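Side-chain contacts in NF-kappa-B inhibitor beta (PDB 1OY3), which inhibits NF-kappa-B by binding it and trapping it in the cytoplasm: residues E172-L177 against A205-L210; S59-L64 against H91-V96; T47-A52 against A67-L72; Y37-N42 against V71-R76. One frame throughout, in Å; residues are numbered along the deposited sequence.

Contact 1 of 4, residues E172-L177 against A205-L210; sequences EMVRLL and ASVLEL
Arg175 NE donates to Glu172 OE2 over 3.2 Å in a nearly straight bond (164° at the hydrogen), and the same guanidinium group rests against Leu210 of the facing helix. The carboxylate oxygen lies at the edge of the guanidinium group and nearly in its plane, but is itself approached from above the carboxylate plane. Three residues apart on one helical face, the two charges form a salt bridge that helps fix the rotation of the arginine head. Arg175 CG lies 3.7 Å from Leu210 CD1, and a bend at chi3 (-80°) folds the head back, so that NH1 sits 3.7 Å from both CD1 and CD2 of Leu210. Arginine suits this partly exposed border, because its aliphatic part covers a leucine while its charge finds a partner on its own helix.

Residues 172-177 and 205-210 belong to ankyrin repeats 4 and 5, whose second helices run side by side, 13° from parallel with axes 10.1 Å apart. On the buried side of the interface two valines meet with short, stiff side chains. Val174 CG2 meets Val207 CG1 at 4.0 Å, branch against branch, and Val174 CB faces Leu210 CD1 at 4.3 Å. Val207 also touches Ala199 and Val166 on the first helices of the two repeats, and Leu210 extends across to Ala171 and Arg178.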
loop_
_atom_site.group_PDB
_atom_site.type_symbol
_atom_site.label_atom_id
_atom_site.label_comp_id
_atom_site.label_asym_id
_atom_site.label_seq_id
_atom_site.Cartn_x
_atom_site.Cartn_y
_atom_site.Cartn_z
ATOM N N GLU C 172 4.667 -19.020 1.605
ATOM C CA GLU C 172 6.098 -19.200 1.488
ATOM C C GLU C 172 6.834 -17.930 1.938
ATOM O O GLU C 172 7.827 -18.000 2.678
ATOM C CB GLU C 172 6.468 -19.533 0.046
ATOM C CG GLU C 172 7.362 -20.746 -0.073
ATOM C CD GLU C 172 8.395 -20.807 1.037
ATOM O OE1 GLU C 172 9.221 -19.875 1.143
ATOM O OE2 GLU C 172 8.376 -21.789 1.808
ATOM N N MET C 173 6.349 -16.769 1.510
ATOM C CA MET C 173 7.002 -15.515 1.895
ATOM C C MET C 173 6.825 -15.244 3.386
ATOM O O MET C 173 7.727 -14.715 4.036
ATOM C CB MET C 173 6.461 -14.323 1.097
ATOM C CG MET C 173 7.308 -13.047 1.319
ATOM S SD MET C 173 9.006 -13.191 0.639
ATOM C CE MET C 173 8.639 -12.743 -1.089
ATOM N N VAL C 174 5.665 -15.610 3.923
ATOM C CA VAL C 174 5.402 -15.416 5.345
ATOM C C VAL C 174 6.429 -16.236 6.132
ATOM O O VAL C 174 6.981 -15.769 7.129
ATOM C CB VAL C 174 3.968 -15.878 5.722
ATOM C CG1 VAL C 174 3.782 -15.875 7.245
ATOM C CG2 VAL C 174 2.952 -14.964 5.081
ATOM N N ARG C 175 6.691 -17.454 5.670
ATOM C CA ARG C 175 7.662 -18.318 6.333
ATOM C C ARG C 175 9.056 -17.684 6.395
ATOM O O ARG C 175 9.687 -17.670 7.454
ATOM C CB ARG C 175 7.710 -19.692 5.644
ATOM C CG ARG C 175 6.607 -20.638 6.121
ATOM C CD ARG C 175 6.769 -22.043 5.581
ATOM N NE ARG C 175 6.276 -22.165 4.216
ATOM C CZ ARG C 175 5.081 -22.651 3.895
ATOM N NH1 ARG C 175 4.257 -23.071 4.851
ATOM N NH2 ARG C 175 4.705 -22.703 2.622
ATOM N N LEU C 176 9.527 -17.157 5.266
ATOM C CA LEU C 176 10.830 -16.500 5.204
ATOM C C LEU C 176 10.881 -15.295 6.138
ATOM O O LEU C 176 11.864 -15.082 6.851
ATOM C CB LEU C 176 11.132 -16.041 3.774
ATOM C CG LEU C 176 11.816 -17.018 2.813
ATOM C CD1 LEU C 176 11.445 -18.460 3.132
ATOM C CD2 LEU C 176 11.419 -16.644 1.394
ATOM N N LEU C 177 9.820 -14.495 6.123
ATOM C CA LEU C 177 9.760 -13.333 6.993
ATOM C C LEU C 177 9.764 -13.756 8.466
ATOM O O LEU C 177 10.484 -13.181 9.280
ATOM C CB LEU C 177 8.516 -12.500 6.673
ATOM C CG LEU C 177 8.596 -11.811 5.301
ATOM C CD1 LEU C 177 7.358 -10.953 5.092
ATOM C CD2 LEU C 177 9.871 -10.960 5.216
ATOM N N ALA C 205 -6.363 -19.312 5.085
ATOM C CA ALA C 205 -6.279 -20.159 6.271
ATOM C C ALA C 205 -4.881 -20.674 6.595
ATOM O O ALA C 205 -4.478 -20.679 7.761
ATOM C CB ALA C 205 -7.245 -21.339 6.131
ATOM N N SER C 206 -4.150 -21.115 5.574
ATOM C CA SER C 206 -2.805 -21.648 5.781
ATOM C C SER C 206 -1.861 -20.565 6.310
ATOM O O SER C 206 -0.968 -20.838 7.113
ATOM C CB SER C 206 -2.255 -22.227 4.477
ATOM O OG SER C 206 -1.793 -21.198 3.621
ATOM N N VAL C 207 -2.067 -19.333 5.854
ATOM C CA VAL C 207 -1.261 -18.207 6.299
ATOM C C VAL C 207 -1.681 -17.891 7.730
ATOM O O VAL C 207 -0.845 -17.611 8.593
ATOM C CB VAL C 207 -1.481 -16.969 5.380
ATOM C CG1 VAL C 207 -0.864 -15.715 6.006
ATOM C CG2 VAL C 207 -0.857 -17.231 4.021
ATOM N N LEU C 208 -2.985 -17.944 7.980
ATOM C CA LEU C 208 -3.511 -17.678 9.317
ATOM C C LEU C 208 -2.870 -18.659 10.294
ATOM O O LEU C 208 -2.448 -18.283 11.399
ATOM C CB LEU C 208 -5.032 -17.856 9.328
ATOM C CG LEU C 208 -5.753 -17.731 10.671
ATOM C CD1 LEU C 208 -5.522 -16.339 11.256
ATOM C CD2 LEU C 208 -7.245 -17.993 10.469
ATOM N N GLU C 209 -2.778 -19.916 9.874
ATOM C CA GLU C 209 -2.183 -20.950 10.718
ATOM C C GLU C 209 -0.701 -20.718 10.948
ATOM O O GLU C 209 -0.228 -20.825 12.084
ATOM C CB GLU C 209 -2.393 -22.337 10.114
ATOM C CG GLU C 209 -1.707 -23.441 10.912
ATOM C CD GLU C 209 -2.273 -24.811 10.617
ATOM O OE1 GLU C 209 -2.225 -25.241 9.444
ATOM O OE2 GLU C 209 -2.772 -25.459 11.568
ATOM N N LEU C 210 0.038 -20.413 9.881
ATOM C CA LEU C 210 1.472 -20.152 10.027
ATOM C C LEU C 210 1.651 -19.092 11.100
ATOM O O LEU C 210 2.421 -19.269 12.045
ATOM C CB LEU C 210 2.085 -19.653 8.710
ATOM C CG LEU C 210 2.358 -20.701 7.626
ATOM C CD1 LEU C 210 2.923 -20.024 6.371
ATOM C CD2 LEU C 210 3.336 -21.749 8.163
#

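Contact 2 of 4, residues S59-L64 against H91-V96; sequences STVEKL and HTCACV
Two helix segments, 59-64 and 91-96, run 20° from parallel with their axes 8.9 Å apart, Val61 facing Cys93 and Glu62 facing Val96. They lie on the second helices of ankyrin repeats 2 and 3, stacked side by side as is usual in this solenoid fold. No hydrogen bond joins them; small apolar groups do the work, and the close spacing suits residues that reach little beyond CB.

Val61 divides its two methyls between two partners one turn apart. With CG1 anti to the backbone N (chi1 167°), that branch reaches Val96 CG1 at 4.0 Å, while CG2 meets Cys93 SG at 3.8 Å. A cysteine fits this buried place because its thiol is compact and only weakly polar. Val61 also packs on Leu49 and Ala52 of helix 48-55, within its own repeat.

Toward the surface the partner is Glu62. Its CA and CB make the contact, while the extended chain carries the carboxylate onward, which suits glutamate to an exposed position. Val96 CG1 packs against this base of Glu62, 3.7 Å from its CA and 3.8 Å from its CB.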
loop_
_atom_site.group_PDB
_atom_site.type_symbol
_atom_site.label_atom_id
_atom_site.label_comp_id
_atom_site.label_asym_id
_atom_site.label_seq_id
_atom_site.Cartn_x
_atom_site.Cartn_y
_atom_site.Cartn_z
ATOM N N SER C 59 19.654 -13.767 -8.800
ATOM C CA SER C 59 21.057 -13.610 -9.115
ATOM C C SER C 59 21.393 -12.127 -9.271
ATOM O O SER C 59 22.409 -11.646 -8.767
ATOM C CB SER C 59 21.384 -14.369 -10.399
ATOM O OG SER C 59 22.744 -14.220 -10.730
ATOM N N THR C 60 20.518 -11.393 -9.944
ATOM C CA THR C 60 20.742 -9.968 -10.168
ATOM C C THR C 60 20.627 -9.157 -8.875
ATOM O O THR C 60 21.320 -8.154 -8.696
ATOM C CB THR C 60 19.750 -9.433 -11.215
ATOM O OG1 THR C 60 19.901 -10.190 -12.424
ATOM C CG2 THR C 60 20.005 -7.949 -11.499
ATOM N N VAL C 61 19.771 -9.604 -7.963
ATOM C CA VAL C 61 19.607 -8.904 -6.708
ATOM C C VAL C 61 20.869 -9.049 -5.860
ATOM O O VAL C 61 21.255 -8.111 -5.157
ATOM C CB VAL C 61 18.374 -9.430 -5.926
ATOM C CG1 VAL C 61 18.405 -8.922 -4.487
ATOM C CG2 VAL C 61 17.086 -8.962 -6.630
ATOM N N GLU C 62 21.523 -10.208 -5.937
ATOM C CA GLU C 62 22.740 -10.439 -5.163
ATOM C C GLU C 62 23.887 -9.554 -5.634
ATOM O O GLU C 62 24.626 -9.002 -4.819
ATOM C CB GLU C 62 23.159 -11.917 -5.236
ATOM C CG GLU C 62 24.483 -12.239 -4.529
ATOM C CD GLU C 62 24.781 -13.735 -4.468
ATOM O OE1 GLU C 62 24.562 -14.424 -5.486
ATOM O OE2 GLU C 62 25.236 -14.220 -3.410
ATOM N N LYS C 63 24.041 -9.425 -6.948
ATOM C CA LYS C 63 25.115 -8.603 -7.499
ATOM C C LYS C 63 24.965 -7.183 -6.999
ATOM O O LYS C 63 25.908 -6.593 -6.465
ATOM C CB LYS C 63 25.068 -8.619 -9.022
ATOM C CG LYS C 63 25.333 -9.974 -9.629
ATOM C CD LYS C 63 25.371 -9.856 -11.145
ATOM C CE LYS C 63 25.679 -11.182 -11.797
ATOM N NZ LYS C 63 25.595 -11.029 -13.269
ATOM N N LEU C 64 23.761 -6.643 -7.153
ATOM C CA LEU C 64 23.469 -5.289 -6.709
ATOM C C LEU C 64 23.678 -5.181 -5.204
ATOM O O LEU C 64 24.291 -4.223 -4.721
ATOM C CB LEU C 64 22.026 -4.910 -7.099
ATOM C CG LEU C 64 21.837 -4.884 -8.619
ATOM C CD1 LEU C 64 20.362 -4.798 -9.004
ATOM C CD2 LEU C 64 22.620 -3.694 -9.182
ATOM N N HIS C 91 10.282 -15.084 -3.839
ATOM C CA HIS C 91 10.839 -15.758 -2.672
ATOM C C HIS C 91 12.358 -15.790 -2.591
ATOM O O HIS C 91 12.934 -15.475 -1.535
ATOM C CB HIS C 91 10.324 -17.193 -2.610
ATOM C CG HIS C 91 8.835 -17.293 -2.579
ATOM N ND1 HIS C 91 8.074 -16.717 -1.588
ATOM C CD2 HIS C 91 7.964 -17.891 -3.425
ATOM C CE1 HIS C 91 6.795 -16.954 -1.825
ATOM N NE2 HIS C 91 6.702 -17.664 -2.933
ATOM N N THR C 92 13.007 -16.191 -3.688
ATOM C CA THR C 92 14.456 -16.272 -3.699
ATOM C C THR C 92 15.112 -14.890 -3.534
ATOM O O THR C 92 16.141 -14.757 -2.877
ATOM C CB THR C 92 14.957 -16.976 -4.985
ATOM O OG1 THR C 92 14.386 -16.352 -6.138
ATOM C CG2 THR C 92 14.562 -18.437 -4.968
ATOM N N CYS C 93 14.511 -13.857 -4.115
ATOM C CA CYS C 93 15.050 -12.500 -3.980
ATOM C C CYS C 93 15.012 -12.045 -2.519
ATOM O O CYS C 93 15.971 -11.442 -2.007
ATOM C CB CYS C 93 14.240 -11.530 -4.825
ATOM S SG CYS C 93 14.460 -11.723 -6.610
ATOM N N ALA C 94 13.903 -12.340 -1.843
ATOM C CA ALA C 94 13.748 -11.947 -0.447
ATOM C C ALA C 94 14.829 -12.624 0.381
ATOM O O ALA C 94 15.375 -12.039 1.311
ATOM C CB ALA C 94 12.358 -12.354 0.073
ATOM N N CYS C 95 15.114 -13.871 0.025
ATOM C CA CYS C 95 16.111 -14.677 0.708
ATOM C C CYS C 95 17.515 -14.048 0.598
ATOM O O CYS C 95 18.272 -13.983 1.577
ATOM C CB CYS C 95 16.074 -16.082 0.111
ATOM S SG CYS C 95 16.996 -17.283 1.030
ATOM N N VAL C 96 17.853 -13.580 -0.597
ATOM C CA VAL C 96 19.136 -12.924 -0.832
ATOM C C VAL C 96 19.241 -11.676 0.053
ATOM O O VAL C 96 20.282 -11.405 0.652
ATOM C CB VAL C 96 19.274 -12.465 -2.306
ATOM C CG1 VAL C 96 20.524 -11.639 -2.468
ATOM C CG2 VAL C 96 19.289 -13.677 -3.241
#

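Contact 3 of 4, residues T47-A52 against A67-L72; sequences TALHLA and AGAGVL
Leu49 rests a methyl on a backbone oxygen, CD1 lying 3.6 Å from Gly70 O, and holds both side-chain torsions away from the staggered values (chi1 -140°, chi2 -146°). It stands in Thr47-Ala48-Leu49-His50, the version in ankyrin repeat 2 of the TPLH motif that opens the first helix of many ankyrin repeats. Its CG meets Ala69 CB at 4.1 Å, CD2 turns to Val61 of helix 58-66, and the side chain also touches Ala81 of helix 81-85. A lone methyl suits Ala69, since its CB points at the leucine with Leu49 CA and Ala69 CA only 6.8 Å apart. Gly68 before it takes the positive phi of a Schellman motif ending helix 58-66, a conformation that favours glycine.

Thr47 and His50 form a capping box. Thr47 N donates to His50 ND1 over 2.8 Å, in the plane of the ring, while His50 N returns a weak bond to Thr47 OG1. With ND1 thus an acceptor, the ring turns NE2 toward the carbonyls of Val73 and His79, both weakly bonded. A water above one face of the His50 ring, offset toward its rim, bridges the segments: it is 2.8 Å from Thr47 OG1 and donates to Gly70 O at 2.9 Å.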
loop_
_atom_site.group_PDB
_atom_site.type_symbol
_atom_site.label_atom_id
_atom_site.label_comp_id
_atom_site.label_asym_id
_atom_site.label_seq_id
_atom_site.Cartn_x
_atom_site.Cartn_y
_atom_site.Cartn_z
ATOM N N THR C 47 15.206 2.125 -7.928
ATOM C CA THR C 47 16.651 2.015 -8.097
ATOM C C THR C 47 16.827 0.753 -8.935
ATOM O O THR C 47 15.840 0.113 -9.313
ATOM C CB THR C 47 17.359 1.822 -6.747
ATOM O OG1 THR C 47 16.868 0.629 -6.121
ATOM C CG2 THR C 47 17.100 3.023 -5.836
ATOM N N ALA C 48 18.065 0.384 -9.233
ATOM C CA ALA C 48 18.310 -0.827 -10.008
ATOM C C ALA C 48 17.870 -2.043 -9.190
ATOM O O ALA C 48 17.376 -3.031 -9.740
ATOM C CB ALA C 48 19.788 -0.935 -10.349
ATOM N N LEU C 49 18.054 -1.961 -7.871
ATOM C CA LEU C 49 17.684 -3.056 -6.969
ATOM C C LEU C 49 16.184 -3.294 -7.087
ATOM O O LEU C 49 15.744 -4.418 -7.251
ATOM C CB LEU C 49 18.015 -2.699 -5.510
ATOM C CG LEU C 49 18.592 -3.766 -4.572
ATOM C CD1 LEU C 49 18.085 -3.536 -3.142
ATOM C CD2 LEU C 49 18.213 -5.139 -5.054
ATOM N N HIS C 50 15.409 -2.217 -6.988
ATOM C CA HIS C 50 13.951 -2.290 -7.085
ATOM C C HIS C 50 13.549 -3.017 -8.360
ATOM O O HIS C 50 12.672 -3.883 -8.359
ATOM C CB HIS C 50 13.333 -0.890 -7.131
ATOM C CG HIS C 50 13.336 -0.162 -5.824
ATOM N ND1 HIS C 50 13.864 1.106 -5.684
ATOM C CD2 HIS C 50 12.804 -0.482 -4.622
ATOM C CE1 HIS C 50 13.654 1.537 -4.453
ATOM N NE2 HIS C 50 13.012 0.591 -3.787
ATOM N N LEU C 51 14.181 -2.638 -9.461
ATOM C CA LEU C 51 13.873 -3.260 -10.739
ATOM C C LEU C 51 14.168 -4.754 -10.712
ATOM O O LEU C 51 13.367 -5.553 -11.178
ATOM C CB LEU C 51 14.680 -2.581 -11.854
ATOM C CG LEU C 51 14.254 -1.130 -12.081
ATOM C CD1 LEU C 51 15.184 -0.447 -13.089
ATOM C CD2 LEU C 51 12.811 -1.108 -12.554
ATOM N N ALA C 52 15.320 -5.120 -10.160
ATOM C CA ALA C 52 15.737 -6.510 -10.085
ATOM C C ALA C 52 14.744 -7.306 -9.232
ATOM O O ALA C 52 14.404 -8.450 -9.561
ATOM C CB ALA C 52 17.148 -6.597 -9.482
ATOM N N ALA C 67 27.299 -5.457 -4.367
ATOM C CA ALA C 67 27.942 -4.218 -4.789
ATOM C C ALA C 67 27.678 -3.059 -3.845
ATOM O O ALA C 67 28.277 -1.996 -3.988
ATOM C CB ALA C 67 27.484 -3.846 -6.200
ATOM N N GLY C 68 26.766 -3.246 -2.896
ATOM C CA GLY C 68 26.487 -2.184 -1.945
ATOM C C GLY C 68 25.236 -1.351 -2.176
ATOM O O GLY C 68 25.118 -0.258 -1.623
ATOM N N ALA C 69 24.300 -1.857 -2.978
ATOM C CA ALA C 69 23.062 -1.134 -3.248
ATOM C C ALA C 69 22.256 -0.978 -1.948
ATOM O O ALA C 69 22.169 -1.916 -1.146
ATOM C CB ALA C 69 22.241 -1.892 -4.294
ATOM N N GLY C 70 21.695 0.212 -1.744
ATOM C CA GLY C 70 20.892 0.494 -0.562
ATOM C C GLY C 70 19.634 -0.357 -0.523
ATOM O O GLY C 70 18.879 -0.421 -1.487
ATOM N N VAL C 71 19.392 -1.002 0.607
ATOM C CA VAL C 71 18.247 -1.885 0.727
ATOM C C VAL C 71 17.013 -1.239 1.372
ATOM O O VAL C 71 15.947 -1.847 1.438
ATOM C CB VAL C 71 18.658 -3.160 1.504
ATOM C CG1 VAL C 71 18.696 -2.885 3.000
ATOM C CG2 VAL C 71 17.731 -4.282 1.174
ATOM N N LEU C 72 17.158 -0.009 1.845
ATOM C CA LEU C 72 16.044 0.694 2.476
ATOM C C LEU C 72 15.459 1.764 1.571
ATOM O O LEU C 72 14.409 2.321 1.873
ATOM C CB LEU C 72 16.485 1.335 3.799
ATOM C CG LEU C 72 16.894 0.373 4.915
ATOM C CD1 LEU C 72 17.140 1.155 6.191
ATOM C CD2 LEU C 72 15.796 -0.653 5.149
HETATM O O HOH W 1 16.819 -0.123 -3.438
#

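Contact 4 of 4, residues Y37-N42 against V71-R76; sequences YLDLQN and VLVAER
Gln41 lays its side-chain amide over a methyl of Val73, with CD and OE1 each 3.6 Å from Val73 CG1. Both residues lie in the long loops that link successive ankyrin repeats, the finger-like elements standing beside the helical stack: 37-42 follows repeat 1, and 71-76 leads from repeat 2 toward repeat 3. The backbones keep some distance, with Asp39 CA 7.6 Å from Val73 CA and Gln41 CA 7.5 Å from Glu75 CA, and side chains bridge the gap.

Val73 places CG1 anti to its backbone N (chi1 -179°). That turns CG1 to the glutamine and CG2 to Asp39, whose OD1 is 4.2 Å from Val73 CG2. A valine suits this position, since its two branches can serve two neighbours at once. Thr47, at the start of helix 48-55, touches the side chains of both Gln41 and Val73 and so joins the pair to the helical stack.

Asp39 is also committed beyond the pair: its OD1 accepts from Gly70 N, which ties this loop to the turn leaving helix 58-66. An aspartate fits here because its short side chain can offer a carboxylate oxygen to a nearby backbone N-H.

Glutamine suits an exposed place such as this, since its methylene and flat amide can cover a valine while its polar end bonds elsewhere. Here NE2 donates to Gly45 O; Ala74 O is also near, 3.2 Å from Gln41 NE2, but at an angle too poor for a hydrogen bond.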
loop_
_atom_site.group_PDB
_atom_site.type_symbol
_atom_site.label_atom_id
_atom_site.label_comp_id
_atom_site.label_asym_id
_atom_site.label_seq_id
_atom_site.Cartn_x
_atom_site.Cartn_y
_atom_site.Cartn_z
ATOM N N TYR C 37 25.944 5.999 -7.449
ATOM C CA TYR C 37 25.375 5.686 -8.751
ATOM C C TYR C 37 24.425 4.497 -8.638
ATOM O O TYR C 37 23.423 4.426 -9.346
ATOM C CB TYR C 37 26.501 5.362 -9.735
ATOM C CG TYR C 37 26.052 5.066 -11.148
ATOM C CD1 TYR C 37 25.473 6.054 -11.943
ATOM C CD2 TYR C 37 26.237 3.801 -11.703
ATOM C CE1 TYR C 37 25.095 5.788 -13.266
ATOM C CE2 TYR C 37 25.864 3.525 -13.020
ATOM C CZ TYR C 37 25.295 4.520 -13.796
ATOM O OH TYR C 37 24.940 4.241 -15.098
ATOM N N LEU C 38 24.744 3.563 -7.749
ATOM C CA LEU C 38 23.905 2.382 -7.562
ATOM C C LEU C 38 22.505 2.717 -7.078
ATOM O O LEU C 38 21.531 2.116 -7.525
ATOM C CB LEU C 38 24.537 1.411 -6.559
ATOM C CG LEU C 38 25.696 0.533 -7.017
ATOM C CD1 LEU C 38 26.187 -0.307 -5.847
ATOM C CD2 LEU C 38 25.236 -0.355 -8.156
ATOM N N ASP C 39 22.400 3.684 -6.173
ATOM C CA ASP C 39 21.101 4.043 -5.613
ATOM C C ASP C 39 20.282 5.091 -6.358
ATOM O O ASP C 39 19.234 5.511 -5.873
ATOM C CB ASP C 39 21.267 4.471 -4.151
ATOM C CG ASP C 39 21.863 3.372 -3.290
ATOM O OD1 ASP C 39 21.435 2.202 -3.435
ATOM O OD2 ASP C 39 22.754 3.678 -2.466
ATOM N N LEU C 40 20.744 5.512 -7.530
ATOM C CA LEU C 40 20.007 6.506 -8.291
ATOM C C LEU C 40 18.611 5.977 -8.589
ATOM O O LEU C 40 18.450 4.838 -9.006
ATOM C CB LEU C 40 20.739 6.834 -9.594
ATOM C CG LEU C 40 22.062 7.593 -9.427
ATOM C CD1 LEU C 40 22.709 7.792 -10.787
ATOM C CD2 LEU C 40 21.804 8.943 -8.752
ATOM N N GLN C 41 17.605 6.816 -8.371
ATOM C CA GLN C 41 16.217 6.431 -8.597
ATOM C C GLN C 41 15.638 7.076 -9.850
ATOM O O GLN C 41 15.740 8.287 -10.017
ATOM C CB GLN C 41 15.377 6.849 -7.391
ATOM C CG GLN C 41 15.900 6.317 -6.059
ATOM C CD GLN C 41 15.240 6.986 -4.861
ATOM O OE1 GLN C 41 15.913 7.568 -4.013
ATOM N NE2 GLN C 41 13.918 6.904 -4.792
ATOM N N ASN C 42 15.030 6.277 -10.726
ATOM C CA ASN C 42 14.419 6.832 -11.927
ATOM C C ASN C 42 13.209 7.663 -11.491
ATOM O O ASN C 42 13.052 7.937 -10.304
ATOM C CB ASN C 42 13.985 5.730 -12.903
ATOM C CG ASN C 42 13.001 4.774 -12.296
ATOM O OD1 ASN C 42 12.380 5.069 -11.277
ATOM N ND2 ASN C 42 12.840 3.618 -12.925
ATOM N N VAL C 71 19.392 -1.002 0.607
ATOM C CA VAL C 71 18.247 -1.885 0.727
ATOM C C VAL C 71 17.013 -1.239 1.372
ATOM O O VAL C 71 15.947 -1.847 1.438
ATOM C CB VAL C 71 18.658 -3.160 1.504
ATOM C CG1 VAL C 71 18.696 -2.885 3.000
ATOM C CG2 VAL C 71 17.731 -4.282 1.174
ATOM N N LEU C 72 17.158 -0.009 1.845
ATOM C CA LEU C 72 16.044 0.694 2.476
ATOM C C LEU C 72 15.459 1.764 1.571
ATOM O O LEU C 72 14.409 2.321 1.873
ATOM C CB LEU C 72 16.485 1.335 3.799
ATOM C CG LEU C 72 16.894 0.373 4.915
ATOM C CD1 LEU C 72 17.140 1.155 6.191
ATOM C CD2 LEU C 72 15.796 -0.653 5.149
ATOM N N VAL C 73 16.135 2.059 0.470
ATOM C CA VAL C 73 15.641 3.075 -0.450
ATOM C C VAL C 73 14.219 2.694 -0.834
ATOM O O VAL C 73 13.918 1.521 -1.016
ATOM C CB VAL C 73 16.526 3.167 -1.724
ATOM C CG1 VAL C 73 15.993 4.251 -2.657
ATOM C CG2 VAL C 73 17.977 3.473 -1.326
ATOM N N ALA C 74 13.343 3.685 -0.934
ATOM C CA ALA C 74 11.952 3.431 -1.284
ATOM C C ALA C 74 11.552 4.116 -2.582
ATOM O O ALA C 74 11.965 5.239 -2.851
ATOM C CB ALA C 74 11.046 3.912 -0.164
ATOM N N GLU C 75 10.750 3.436 -3.389
ATOM C CA GLU C 75 10.278 4.031 -4.624
ATOM C C GLU C 75 9.043 4.880 -4.334
ATOM O O GLU C 75 8.758 5.175 -3.171
ATOM C CB GLU C 75 9.990 2.943 -5.663
ATOM C CG GLU C 75 9.258 1.729 -5.151
ATOM C CD GLU C 75 7.769 1.958 -5.026
ATOM O OE1 GLU C 75 7.310 2.428 -3.968
ATOM O OE2 GLU C 75 7.065 1.675 -6.008
ATOM N N ARG C 76 8.311 5.250 -5.383
ATOM C CA ARG C 76 7.128 6.105 -5.277
ATOM C C ARG C 76 6.088 5.741 -4.225
ATOM O O ARG C 76 5.517 6.634 -3.602
ATOM C CB ARG C 76 6.430 6.207 -6.629
ATOM C CG ARG C 76 5.861 4.896 -7.138
ATOM C CD ARG C 76 5.140 5.096 -8.468
ATOM N NE ARG C 76 5.048 3.860 -9.245
ATOM C CZ ARG C 76 6.084 3.058 -9.489
ATOM N NH1 ARG C 76 7.287 3.358 -9.013
ATOM N NH2 ARG C 76 5.922 1.960 -10.210
#

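Contacts 4, 3 and 2 lie in the N-terminal repeats of the ankyrin stack, and contact 1 farther along, in repeats 4 and 5. Contacts 3 and 4 are closest, with centres 6 Å apart and Val71 and Leu72 in common. Contacts 2 and 3 have centres about 10 Å apart, and helix 58-66 leads directly into loop 67-72, where Leu64 O and Ala69 N, 2.9 Å apart, are probably hydrogen-bonded. Contact 1 repeats the helix pairing of contact 2 about 20 Å away between centres; the two still touch, Met173 SD lying 3.5 Å from Ala94 CB. Contacts 3 and 4 also reach another protein chain of the assembly, through packing of Leu51 and Asn42.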